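Local coordinates for polyketide synthase associated protein 5 (Mycobacterium tuberculosis, PDB 1Q9J) that probably catalyses the transfer of mycocerosic acids onto phthiocerol-type alcohols, the last step in making dimycocerosate ester lipids of the mycobacterial envelope, at residues E15-Y20 against L122-A127; R8-S13 against G63-V68; V22-T27 against G366-S371; S55-S60 against L98-S103. All coordinates share one frame; numbering follows the deposited sequence.

Contact 1. Residues E15-Y20 against L122-A127; sequences EVFAQY and LHHCMA
The rings of F17 and H124 form an offset stack, with centroids 3.9 Å apart and planes only 6° from parallel. Each ring covers one face of the other: H124 ND1 stands over the rim of the phenyl, and F17 CE2, 3.1 Å from ND1, over the rim of the imidazole. The H123 ring is turned differently and presents an edge to the helix, with A18 N lying near its plane. These two histidines begin the HHxxxDG motif of the CoA-dependent acyltransferase superfamily. H124 is probably the proton acceptor, and D128, whose side chain is about 4 Å from that of H124, probably helps organise the active site.

Residues 15-19 are the last turn of helix 12-19, and Y20 leaves it; residues 122-127 lead from strand 117-123 into the motif loop. The helix thus supplies a flat, apolar backing for the imidazole. Phenylalanine suits the place because its broad face can lie flush on H124 without competing for the ring nitrogens. With its CG held beside the backbone N (chi1 -42°), the phenyl reaches the loop. Contact continues down the F17 side chain: its CB lies 4.1 Å from C125 CB, while H124 CB sits 3.6 Å from F17 CG. N283 comes from outside, touching F17 and donating from ND2 to H124 O, which helps hold the loop.

H123 makes a polar contact where H124 stacks. F23 meets its ring edge-to-face, and H123 NE2 gives a weak, bent hydrogen bond of 3.1 Å to F17 O.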
loop_
_atom_site.group_PDB
_atom_site.type_symbol
_atom_site.label_atom_id
_atom_site.label_comp_id
_atom_site.label_asym_id
_atom_site.label_seq_id
_atom_site.Cartn_x
_atom_site.Cartn_y
_atom_site.Cartn_z
ATOM N N GLU A 15 -14.862 4.215 2.787
ATOM C CA GLU A 15 -15.775 3.108 3.034
ATOM C C GLU A 15 -15.358 1.796 2.416
ATOM O O GLU A 15 -15.713 0.744 2.922
ATOM C CB GLU A 15 -17.185 3.464 2.572
ATOM C CG GLU A 15 -17.726 4.657 3.321
ATOM C CD GLU A 15 -19.218 4.833 3.186
ATOM O OE1 GLU A 15 -19.710 4.963 2.035
ATOM O OE2 GLU A 15 -19.902 4.848 4.243
ATOM N N VAL A 16 -14.612 1.831 1.324
ATOM C CA VAL A 16 -14.192 0.569 0.743
ATOM C C VAL A 16 -13.508 -0.249 1.840
ATOM O O VAL A 16 -13.840 -1.409 2.048
ATOM C CB VAL A 16 -13.192 0.765 -0.420
ATOM C CG1 VAL A 16 -12.834 -0.586 -1.037
ATOM C CG2 VAL A 16 -13.814 1.665 -1.485
ATOM N N PHE A 17 -12.571 0.370 2.555
ATOM C CA PHE A 17 -11.829 -0.330 3.597
ATOM C C PHE A 17 -12.683 -0.784 4.782
ATOM O O PHE A 17 -12.313 -1.722 5.496
ATOM C CB PHE A 17 -10.666 0.541 4.069
ATOM C CG PHE A 17 -9.934 1.223 2.947
ATOM C CD1 PHE A 17 -10.101 2.588 2.719
ATOM C CD2 PHE A 17 -9.110 0.495 2.089
ATOM C CE1 PHE A 17 -9.461 3.210 1.653
ATOM C CE2 PHE A 17 -8.467 1.111 1.021
ATOM C CZ PHE A 17 -8.639 2.470 0.800
ATOM N N ALA A 18 -13.807 -0.114 5.012
ATOM C CA ALA A 18 -14.691 -0.537 6.095
ATOM C C ALA A 18 -15.582 -1.675 5.561
ATOM O O ALA A 18 -15.803 -2.683 6.240
ATOM C CB ALA A 18 -15.544 0.624 6.586
ATOM N N GLN A 19 -16.065 -1.522 4.333
ATOM C CA GLN A 19 -16.905 -2.538 3.718
ATOM C C GLN A 19 -16.206 -3.903 3.575
ATOM O O GLN A 19 -16.875 -4.925 3.493
ATOM C CB GLN A 19 -17.407 -2.061 2.348
ATOM C CG GLN A 19 -18.318 -3.075 1.658
ATOM C CD GLN A 19 -18.970 -2.540 0.384
ATOM O OE1 GLN A 19 -18.299 -1.976 -0.492
ATOM N NE2 GLN A 19 -20.283 -2.744 0.265
ATOM N N TYR A 20 -14.875 -3.920 3.535
ATOM C CA TYR A 20 -14.129 -5.176 3.439
ATOM C C TYR A 20 -13.186 -5.317 4.625
ATOM O O TYR A 20 -12.169 -6.005 4.529
ATOM C CB TYR A 20 -13.286 -5.253 2.156
ATOM C CG TYR A 20 -14.103 -5.366 0.893
ATOM C CD1 TYR A 20 -14.899 -4.309 0.462
ATOM C CD2 TYR A 20 -14.118 -6.547 0.156
ATOM C CE1 TYR A 20 -15.696 -4.418 -0.666
ATOM C CE2 TYR A 20 -14.910 -6.676 -0.978
ATOM C CZ TYR A 20 -15.702 -5.601 -1.381
ATOM O OH TYR A 20 -16.517 -5.705 -2.483
ATOM N N LEU A 122 -2.788 -1.648 10.844
ATOM C CA LEU A 122 -3.444 -0.377 10.671
ATOM C C LEU A 122 -4.620 -0.487 9.733
ATOM O O LEU A 122 -4.492 -0.975 8.618
ATOM C CB LEU A 122 -2.426 0.593 10.102
ATOM C CG LEU A 122 -2.778 2.070 10.074
ATOM C CD1 LEU A 122 -3.092 2.580 11.473
ATOM C CD2 LEU A 122 -1.583 2.792 9.476
ATOM N N HIS A 123 -5.782 -0.051 10.182
ATOM C CA HIS A 123 -6.928 -0.104 9.311
ATOM C C HIS A 123 -6.689 0.865 8.151
ATOM O O HIS A 123 -6.322 2.030 8.356
ATOM C CB HIS A 123 -8.185 0.263 10.075
ATOM C CG HIS A 123 -9.433 -0.088 9.341
ATOM N ND1 HIS A 123 -10.112 -1.265 9.564
ATOM C CD2 HIS A 123 -10.057 0.526 8.305
ATOM C CE1 HIS A 123 -11.103 -1.369 8.691
ATOM N NE2 HIS A 123 -11.084 -0.298 7.918
ATOM N N HIS A 124 -6.902 0.378 6.932
ATOM C CA HIS A 124 -6.661 1.177 5.727
ATOM C C HIS A 124 -7.487 2.467 5.571
ATOM O O HIS A 124 -7.154 3.333 4.763
ATOM C CB HIS A 124 -6.843 0.295 4.485
ATOM C CG HIS A 124 -6.008 0.708 3.307
ATOM N ND1 HIS A 124 -6.074 1.965 2.746
ATOM C CD2 HIS A 124 -5.147 -0.001 2.536
ATOM C CE1 HIS A 124 -5.297 2.011 1.681
ATOM N NE2 HIS A 124 -4.723 0.830 1.530
ATOM N N CYS A 125 -8.543 2.601 6.357
ATOM C CA CYS A 125 -9.356 3.784 6.265
ATOM C C CYS A 125 -8.617 4.939 6.962
ATOM O O CYS A 125 -9.035 6.092 6.920
ATOM C CB CYS A 125 -10.730 3.539 6.916
ATOM S SG CYS A 125 -10.798 3.864 8.740
ATOM N N MET A 126 -7.502 4.630 7.593
ATOM C CA MET A 126 -6.767 5.667 8.272
ATOM C C MET A 126 -5.469 6.029 7.592
ATOM O O MET A 126 -4.791 6.970 8.006
ATOM C CB MET A 126 -6.481 5.211 9.683
ATOM C CG MET A 126 -7.760 4.960 10.448
ATOM S SD MET A 126 -8.511 6.519 10.991
ATOM C CE MET A 126 -7.226 6.963 12.119
ATOM N N ALA A 127 -5.106 5.295 6.551
ATOM C CA ALA A 127 -3.854 5.588 5.894
ATOM C C ALA A 127 -3.621 4.721 4.687
ATOM O O ALA A 127 -3.981 3.547 4.672
ATOM C CB ALA A 127 -2.716 5.407 6.872
#

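Contact 2. Residues R8-S13 against G63-V68; sequences RKLSHS and GGWNLV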
loop_
_atom_site.group_PDB
_atom_site.type_symbol
_atom_site.label_atom_id
_atom_site.label_comp_id
_atom_site.label_asym_id
_atom_site.label_seq_id
_atom_site.Cartn_x
_atom_site.Cartn_y
_atom_site.Cartn_z
ATOM N N ARG A 8 -15.913 11.666 12.990
ATOM C CA ARG A 8 -16.418 12.068 11.697
ATOM C C ARG A 8 -16.855 10.814 10.946
ATOM O O ARG A 8 -16.386 9.718 11.236
ATOM C CB ARG A 8 -15.328 12.849 10.955
ATOM C CG ARG A 8 -14.913 12.280 9.658
ATOM C CD ARG A 8 -13.512 12.677 9.321
ATOM N NE ARG A 8 -13.062 11.867 8.198
ATOM C CZ ARG A 8 -11.787 11.667 7.882
ATOM N NH1 ARG A 8 -10.824 12.226 8.601
ATOM N NH2 ARG A 8 -11.462 10.892 6.861
ATOM N N LYS A 9 -17.785 10.982 10.015
ATOM C CA LYS A 9 -18.277 9.873 9.220
ATOM C C LYS A 9 -17.185 9.616 8.168
ATOM O O LYS A 9 -16.410 10.523 7.844
ATOM C CB LYS A 9 -19.600 10.292 8.568
ATOM C CG LYS A 9 -20.608 9.174 8.293
ATOM C CD LYS A 9 -22.033 9.748 8.120
ATOM C CE LYS A 9 -23.078 8.690 7.763
ATOM N NZ LYS A 9 -22.935 8.199 6.365
ATOM N N LEU A 10 -17.079 8.391 7.660
ATOM C CA LEU A 10 -16.057 8.115 6.645
ATOM C C LEU A 10 -16.546 8.609 5.306
ATOM O O LEU A 10 -17.741 8.574 5.036
ATOM C CB LEU A 10 -15.773 6.623 6.506
ATOM C CG LEU A 10 -15.047 5.875 7.614
ATOM C CD1 LEU A 10 -15.040 4.406 7.242
ATOM C CD2 LEU A 10 -13.618 6.398 7.782
ATOM N N SER A 11 -15.615 9.045 4.464
ATOM C CA SER A 11 -15.925 9.546 3.127
ATOM C C SER A 11 -16.091 8.339 2.217
ATOM O O SER A 11 -15.458 7.304 2.439
ATOM C CB SER A 11 -14.775 10.417 2.626
ATOM O OG SER A 11 -13.706 9.613 2.144
ATOM N N HIS A 12 -16.920 8.470 1.186
ATOM C CA HIS A 12 -17.173 7.348 0.273
ATOM C C HIS A 12 -15.907 6.622 -0.178
ATOM O O HIS A 12 -15.910 5.407 -0.406
ATOM C CB HIS A 12 -17.991 7.824 -0.934
ATOM C CG HIS A 12 -19.394 8.228 -0.578
ATOM N ND1 HIS A 12 -19.686 9.399 0.088
ATOM C CD2 HIS A 12 -20.577 7.588 -0.741
ATOM C CE1 HIS A 12 -20.986 9.466 0.319
ATOM N NE2 HIS A 12 -21.550 8.378 -0.173
ATOM N N SER A 13 -14.816 7.366 -0.282
ATOM C CA SER A 13 -13.542 6.798 -0.691
ATOM C C SER A 13 -12.963 5.861 0.387
ATOM O O SER A 13 -12.301 4.868 0.078
ATOM C CB SER A 13 -12.589 7.954 -1.002
ATOM O OG SER A 13 -11.237 7.569 -0.974
ATOM N N GLY A 63 -26.727 3.945 6.839
ATOM C CA GLY A 63 -25.883 3.131 5.973
ATOM C C GLY A 63 -24.383 3.414 6.011
ATOM O O GLY A 63 -23.562 2.528 5.740
ATOM N N GLY A 64 -24.023 4.651 6.346
ATOM C CA GLY A 64 -22.623 5.030 6.403
ATOM C C GLY A 64 -21.878 4.546 7.630
ATOM O O GLY A 64 -22.455 3.941 8.531
ATOM N N TRP A 65 -20.581 4.824 7.665
ATOM C CA TRP A 65 -19.745 4.416 8.777
ATOM C C TRP A 65 -19.228 5.578 9.606
ATOM O O TRP A 65 -18.738 6.577 9.069
ATOM C CB TRP A 65 -18.548 3.642 8.269
ATOM C CG TRP A 65 -18.896 2.397 7.587
ATOM C CD1 TRP A 65 -19.261 2.241 6.276
ATOM C CD2 TRP A 65 -18.820 1.093 8.147
ATOM N NE1 TRP A 65 -19.402 0.905 5.986
ATOM C CE2 TRP A 65 -19.139 0.176 7.121
ATOM C CE3 TRP A 65 -18.510 0.603 9.426
ATOM C CZ2 TRP A 65 -19.148 -1.211 7.329
ATOM C CZ3 TRP A 65 -18.519 -0.772 9.637
ATOM C CH2 TRP A 65 -18.839 -1.663 8.592
ATOM N N ASN A 66 -19.333 5.427 10.922
ATOM C CA ASN A 66 -18.844 6.433 11.843
ATOM C C ASN A 66 -17.524 6.024 12.446
ATOM O O ASN A 66 -17.300 4.869 12.780
ATOM C CB ASN A 66 -19.823 6.678 12.994
ATOM C CG ASN A 66 -20.945 7.618 12.625
ATOM O OD1 ASN A 66 -20.753 8.559 11.863
ATOM N ND2 ASN A 66 -22.128 7.374 13.178
ATOM N N LEU A 67 -16.646 6.998 12.566
ATOM C CA LEU A 67 -15.364 6.797 13.180
ATOM C C LEU A 67 -15.680 7.318 14.583
ATOM O O LEU A 67 -15.953 8.514 14.761
ATOM C CB LEU A 67 -14.339 7.684 12.496
ATOM C CG LEU A 67 -12.912 7.491 12.958
ATOM C CD1 LEU A 67 -12.362 6.190 12.384
ATOM C CD2 LEU A 67 -12.087 8.668 12.522
ATOM N N VAL A 68 -15.704 6.412 15.561
ATOM C CA VAL A 68 -16.012 6.775 16.939
ATOM C C VAL A 68 -14.734 6.789 17.741
ATOM O O VAL A 68 -13.875 5.924 17.562
ATOM C CB VAL A 68 -17.011 5.780 17.561
ATOM C CG1 VAL A 68 -17.285 6.138 19.026
ATOM C CG2 VAL A 68 -18.310 5.813 16.767
#
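This is an antiparallel beta contact at the rim of the fold, where strand 6-9 lies along strand 65-69 in a small three-stranded sheet. Two backbone hydrogen bonds carry it: L67 N donates to R8 O at 3.0 Å and L10 N to W65 O at 2.8 Å, the second with a nearly straight angle of 161°. Between them K9 and N66 make a non-hydrogen-bonded pair, their side chains on the same face.

K9 crosses this face with its aliphatic part, CG lying 3.6 Å from N66 OD1. A bend at its last torsion (chi4 -72°) brings NZ over G64, whose lack of a side chain lets the amine come close to the backbone. A lysine suits such an exposed edge, its methylenes lying on the strand.

L10 turns its branched end inward, CD1 3.7 Å from W65 CB. Beyond this pair, L10 packs on A18 and L57, and the W65 indole reaches E15 and A18, so the two residues join the sheet to helix 12-19. R8 sends its guanidinium to E14 in a salt bridge.

The topology is that of a beta hairpin, strands 55-59 and 65-69, extended along its second strand by the N-terminal strand.

Contact 3. Residues V22-T27 against G366-S371; sequences VFTSMT and GQFYCS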
loop_
_atom_site.group_PDB
_atom_site.type_symbol
_atom_site.label_atom_id
_atom_site.label_comp_id
_atom_site.label_asym_id
_atom_site.label_seq_id
_atom_site.Cartn_x
_atom_site.Cartn_y
_atom_site.Cartn_z
ATOM N N VAL A 22 -10.757 -3.850 5.724
ATOM C CA VAL A 22 -9.354 -3.871 5.308
ATOM C C VAL A 22 -8.364 -3.327 6.350
ATOM O O VAL A 22 -8.510 -2.217 6.845
ATOM C CB VAL A 22 -9.158 -3.093 3.958
ATOM C CG1 VAL A 22 -7.699 -3.162 3.524
ATOM C CG2 VAL A 22 -10.053 -3.669 2.877
ATOM N N PHE A 23 -7.362 -4.136 6.666
ATOM C CA PHE A 23 -6.306 -3.771 7.593
ATOM C C PHE A 23 -5.001 -4.013 6.836
ATOM O O PHE A 23 -4.897 -4.938 6.016
ATOM C CB PHE A 23 -6.264 -4.672 8.827
ATOM C CG PHE A 23 -7.218 -4.289 9.924
ATOM C CD1 PHE A 23 -8.590 -4.518 9.794
ATOM C CD2 PHE A 23 -6.734 -3.789 11.131
ATOM C CE1 PHE A 23 -9.455 -4.268 10.849
ATOM C CE2 PHE A 23 -7.608 -3.535 12.191
ATOM C CZ PHE A 23 -8.971 -3.778 12.052
ATOM N N THR A 24 -3.991 -3.214 7.148
ATOM C CA THR A 24 -2.701 -3.339 6.508
ATOM C C THR A 24 -1.711 -3.655 7.603
ATOM O O THR A 24 -1.798 -3.105 8.696
ATOM C CB THR A 24 -2.302 -2.013 5.833
ATOM O OG1 THR A 24 -3.339 -1.600 4.929
ATOM C CG2 THR A 24 -0.990 -2.182 5.063
ATOM N N SER A 25 -0.788 -4.563 7.330
ATOM C CA SER A 25 0.226 -4.900 8.315
ATOM C C SER A 25 1.601 -4.642 7.717
ATOM O O SER A 25 1.805 -4.689 6.500
ATOM C CB SER A 25 0.101 -6.370 8.749
ATOM O OG SER A 25 0.319 -7.266 7.658
ATOM N N MET A 26 2.536 -4.371 8.610
ATOM C CA MET A 26 3.899 -4.097 8.240
ATOM C C MET A 26 4.759 -4.791 9.281
ATOM O O MET A 26 4.728 -4.451 10.469
ATOM C CB MET A 26 4.164 -2.595 8.260
ATOM C CG MET A 26 5.397 -2.182 7.483
ATOM S SD MET A 26 5.178 -2.634 5.739
ATOM C CE MET A 26 6.281 -3.963 5.616
ATOM N N THR A 27 5.527 -5.770 8.825
ATOM C CA THR A 27 6.369 -6.545 9.708
ATOM C C THR A 27 7.849 -6.365 9.436
ATOM O O THR A 27 8.331 -6.542 8.321
ATOM C CB THR A 27 6.002 -8.021 9.598
ATOM O OG1 THR A 27 4.580 -8.155 9.745
ATOM C CG2 THR A 27 6.705 -8.824 10.692
ATOM N N GLY A 366 5.116 -6.810 3.820
ATOM C CA GLY A 366 3.838 -6.150 3.969
ATOM C C GLY A 366 2.744 -7.108 3.570
ATOM O O GLY A 366 2.904 -7.911 2.648
ATOM N N GLN A 367 1.622 -7.039 4.267
ATOM C CA GLN A 367 0.523 -7.928 3.949
ATOM C C GLN A 367 -0.789 -7.299 4.363
ATOM O O GLN A 367 -0.828 -6.449 5.245
ATOM C CB GLN A 367 0.707 -9.263 4.670
ATOM C CG GLN A 367 -0.388 -10.279 4.405
ATOM C CD GLN A 367 -0.109 -11.621 5.072
ATOM O OE1 GLN A 367 -0.782 -12.615 4.792
ATOM N NE2 GLN A 367 0.887 -11.651 5.962
ATOM N N PHE A 368 -1.859 -7.722 3.709
ATOM C CA PHE A 368 -3.182 -7.215 4.011
ATOM C C PHE A 368 -3.960 -8.245 4.822
ATOM O O PHE A 368 -3.593 -9.423 4.870
ATOM C CB PHE A 368 -3.942 -6.920 2.721
ATOM C CG PHE A 368 -3.283 -5.889 1.846
ATOM C CD1 PHE A 368 -3.014 -6.167 0.511
ATOM C CD2 PHE A 368 -2.936 -4.637 2.352
ATOM C CE1 PHE A 368 -2.413 -5.221 -0.305
ATOM C CE2 PHE A 368 -2.333 -3.684 1.538
ATOM C CZ PHE A 368 -2.071 -3.978 0.208
ATOM N N TYR A 369 -5.036 -7.795 5.461
ATOM C CA TYR A 369 -5.893 -8.683 6.236
ATOM C C TYR A 369 -7.349 -8.350 6.014
ATOM O O TYR A 369 -8.107 -8.301 6.968
ATOM C CB TYR A 369 -5.604 -8.581 7.728
ATOM C CG TYR A 369 -4.376 -9.333 8.167
ATOM C CD1 TYR A 369 -3.098 -8.862 7.862
ATOM C CD2 TYR A 369 -4.487 -10.513 8.911
ATOM C CE1 TYR A 369 -1.960 -9.545 8.291
ATOM C CE2 TYR A 369 -3.356 -11.201 9.344
ATOM C CZ TYR A 369 -2.099 -10.710 9.031
ATOM O OH TYR A 369 -0.972 -11.363 9.460
ATOM N N CYS A 370 -7.749 -8.103 4.773
ATOM C CA CYS A 370 -9.147 -7.810 4.529
ATOM C C CYS A 370 -9.992 -9.042 4.877
ATOM O O CYS A 370 -9.462 -10.147 5.046
ATOM C CB CYS A 370 -9.351 -7.396 3.077
ATOM S SG CYS A 370 -8.514 -8.434 1.886
ATOM N N SER A 371 -11.303 -8.856 5.001
ATOM C CA SER A 371 -12.173 -9.974 5.341
ATOM C C SER A 371 -12.270 -10.965 4.179
ATOM O O SER A 371 -12.251 -10.570 3.018
ATOM C CB SER A 371 -13.571 -9.469 5.744
ATOM O OG SER A 371 -14.231 -8.826 4.667
#
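From CB to tip, S25 meets residues 366-371: its CB lies 3.6 Å from Q367 O and near Y369 CE1, and its OG approaches the edge of the Y369 ring, near the plane, while donating a 2.8 Å hydrogen bond to Q367 O. The hydroxyl sits between the backbone N and the carbonyl carbon (chi1 63°), a position that turns it toward the partner strand. Q367 O also accepts from S25 N at 2.8 Å. The two donors reach the oxygen from different directions, the amide almost in line with the carbonyl bond and the hydroxyl from above the carbonyl plane.

Strands 23-31 and 360-368 run antiparallel here. S25 and Q367 form a hydrogen-bonded pair, completed by Q367 N to S25 O at 3.2 Å; beyond the regular ladder, Y369 N donates to F23 O at 2.9 Å. On the face of T24 and F368 the side chains lie side by side, T24 OG1 4.0 Å from F368 CD2 near the phenyl edge. T24 lays both OG1 and CG2 beside this ring, as a beta-branched residue in a strand can, and it also touches H124. Near the strand end V22 CG2 packs on C370 CB, and M26 curls its CE over G366, where glycine offers bare backbone.

Strand 360-368, lying in the C-terminal part of the chain, thereby becomes the outermost strand of an N-terminal sheet, consistent with the strand crossover between the two related domains in this superfamily. The chemistry implies a junction held mainly by backbone bonds, with a buried serine hydroxyl satisfied by the same carbonyl that its own amide uses.

Contact 4. Residues S55-S60 against L98-S103; sequences SHLEQS and LDQSVS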
loop_
_atom_site.group_PDB
_atom_site.type_symbol
_atom_site.label_atom_id
_atom_site.label_comp_id
_atom_site.label_asym_id
_atom_site.label_seq_id
_atom_site.Cartn_x
_atom_site.Cartn_y
_atom_site.Cartn_z
ATOM N N SER A 55 -9.380 4.839 17.754
ATOM C CA SER A 55 -10.814 4.787 17.580
ATOM C C SER A 55 -11.242 3.493 16.929
ATOM O O SER A 55 -10.456 2.559 16.812
ATOM C CB SER A 55 -11.258 5.936 16.703
ATOM O OG SER A 55 -10.918 5.660 15.353
ATOM N N HIS A 56 -12.499 3.462 16.502
ATOM C CA HIS A 56 -13.067 2.300 15.857
ATOM C C HIS A 56 -14.209 2.754 14.975
ATOM O O HIS A 56 -14.589 3.924 15.001
ATOM C CB HIS A 56 -13.587 1.306 16.887
ATOM C CG HIS A 56 -14.673 1.848 17.758
ATOM N ND1 HIS A 56 -14.420 2.494 18.950
ATOM C CD2 HIS A 56 -16.017 1.881 17.589
ATOM C CE1 HIS A 56 -15.561 2.903 19.475
ATOM N NE2 HIS A 56 -16.545 2.544 18.668
ATOM N N LEU A 57 -14.763 1.821 14.205
ATOM C CA LEU A 57 -15.854 2.132 13.289
ATOM C C LEU A 57 -17.186 1.578 13.751
ATOM O O LEU A 57 -17.250 0.496 14.321
ATOM C CB LEU A 57 -15.555 1.561 11.910
ATOM C CG LEU A 57 -14.372 2.131 11.153
ATOM C CD1 LEU A 57 -13.887 1.094 10.183
ATOM C CD2 LEU A 57 -14.757 3.420 10.469
ATOM N N GLU A 58 -18.243 2.330 13.472
ATOM C CA GLU A 58 -19.594 1.941 13.821
ATOM C C GLU A 58 -20.480 2.291 12.640
ATOM O O GLU A 58 -20.523 3.442 12.229
ATOM C CB GLU A 58 -20.047 2.699 15.065
ATOM C CG GLU A 58 -19.356 2.232 16.337
ATOM C CD GLU A 58 -19.881 2.940 17.581
ATOM O OE1 GLU A 58 -21.033 3.434 17.539
ATOM O OE2 GLU A 58 -19.149 2.977 18.596
ATOM N N GLN A 59 -21.170 1.305 12.076
ATOM C CA GLN A 59 -22.028 1.583 10.938
ATOM C C GLN A 59 -23.291 2.306 11.380
ATOM O O GLN A 59 -24.124 1.747 12.095
ATOM C CB GLN A 59 -22.382 0.292 10.218
ATOM C CG GLN A 59 -22.762 -0.825 11.156
ATOM C CD GLN A 59 -22.965 -2.134 10.428
ATOM O OE1 GLN A 59 -23.770 -2.217 9.493
ATOM N NE2 GLN A 59 -22.237 -3.170 10.850
ATOM N N SER A 60 -23.419 3.557 10.950
ATOM C CA SER A 60 -24.563 4.393 11.291
ATOM C C SER A 60 -25.851 3.857 10.694
ATOM O O SER A 60 -25.837 3.044 9.763
ATOM C CB SER A 60 -24.352 5.813 10.774
ATOM O OG SER A 60 -24.533 5.855 9.369
ATOM N N LEU A 98 -8.471 -8.999 14.616
ATOM C CA LEU A 98 -8.607 -7.615 14.183
ATOM C C LEU A 98 -10.083 -7.341 14.006
ATOM O O LEU A 98 -10.777 -8.108 13.348
ATOM C CB LEU A 98 -7.896 -7.398 12.851
ATOM C CG LEU A 98 -6.434 -7.805 12.817
ATOM C CD1 LEU A 98 -5.997 -7.864 11.387
ATOM C CD2 LEU A 98 -5.574 -6.856 13.630
ATOM N N ASP A 99 -10.560 -6.244 14.581
ATOM C CA ASP A 99 -11.970 -5.910 14.469
ATOM C C ASP A 99 -12.199 -4.404 14.379
ATOM O O ASP A 99 -11.880 -3.674 15.314
ATOM C CB ASP A 99 -12.718 -6.464 15.679
ATOM C CG ASP A 99 -14.209 -6.234 15.596
ATOM O OD1 ASP A 99 -14.918 -6.536 16.575
ATOM O OD2 ASP A 99 -14.679 -5.759 14.546
ATOM N N GLN A 100 -12.755 -3.956 13.255
ATOM C CA GLN A 100 -13.052 -2.541 13.028
ATOM C C GLN A 100 -13.822 -1.898 14.167
ATOM O O GLN A 100 -13.460 -0.824 14.648
ATOM C CB GLN A 100 -13.910 -2.356 11.789
ATOM C CG GLN A 100 -13.297 -2.802 10.511
ATOM C CD GLN A 100 -14.226 -2.542 9.338
ATOM O OE1 GLN A 100 -13.795 -2.496 8.191
ATOM N NE2 GLN A 100 -15.516 -2.372 9.628
ATOM N N SER A 101 -14.912 -2.552 14.561
ATOM C CA SER A 101 -15.789 -2.067 15.623
ATOM C C SER A 101 -15.066 -1.899 16.944
ATOM O O SER A 101 -15.561 -1.218 17.836
ATOM C CB SER A 101 -16.949 -3.031 15.807
ATOM O OG SER A 101 -16.457 -4.336 16.013
ATOM N N VAL A 102 -13.888 -2.501 17.061
ATOM C CA VAL A 102 -13.128 -2.402 18.292
ATOM C C VAL A 102 -11.907 -1.484 18.236
ATOM O O VAL A 102 -11.899 -0.437 18.861
ATOM C CB VAL A 102 -12.670 -3.802 18.758
ATOM C CG1 VAL A 102 -11.901 -3.696 20.069
ATOM C CG2 VAL A 102 -13.874 -4.716 18.912
ATOM N N SER A 103 -10.879 -1.879 17.494
ATOM C CA SER A 103 -9.646 -1.093 17.399
ATOM C C SER A 103 -9.204 -0.967 15.936
ATOM O O SER A 103 -9.620 -1.760 15.090
ATOM C CB SER A 103 -8.563 -1.792 18.237
ATOM O OG SER A 103 -7.318 -1.138 18.187
#
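L57 N donates to Q100 O in the hydrogen bond that crosses this contact, 3.0 Å long with a straight N-H (167°); the donor comes in well above the Q100 carbonyl plane. Alongside it S101 CA makes a CA-H...O contact of 3.2 Å with L57 O, so both backbone polar atoms of L57 are met by the turn at 99-103. What shapes that turn is D99 O, gripped by two backbone amides, V102 N at 2.9 Å and S103 N at 3.0 Å.

Aspartate suits the first place of such a turn. D99 OD2 accepts a 2.7 Å bond from S101 OG and a weak one from S101 N, while R97 pairs with its other oxygen.

H56 folds over the turn. Its CB lies near the carbonyl oxygens of Q100 and V102. With CG between the backbone N and the carbonyl carbon, the first torsion (chi1 61°) swings the ring, CG and CD2 foremost, toward S101 O. The ring is held at both nitrogens: NE2 donates to E58 OE2 at 2.6 Å, almost in the ring plane, and ND1 bonds D70. Two acidic partners would probably favour a protonated imidazole. On the buried side L57 CD1 packs 3.8 Å from Q100 CB.

The loop has the backbone angles of a type I beta turn with a weak Asx turn at its start, and it docks on the outer edge of a hairpin strand, 55-59.

Overall arrangement
From the N terminus, residues 8-13 close the first loop on 63-68 in contact 2, joining strand 6-9 to the small sheet. Helix 12-19 follows, and contact 1 ties its end to the motif loop at 122-127. Strand 23-31 comes next and reaches furthest, to 366-371 in contact 3, bringing the C-terminal half of the chain to the larger N-terminal sheet. These three loops cross one another. Contact 4, between 55-60 and 98-103, is nested within the loops of contacts 1 and 3 but crosses contact 2, and their strands 55-59 and 65-69 are neighbours in the small sheet. The centres of contacts 1, 2 and 4 lie 10 to 11 Å from one another.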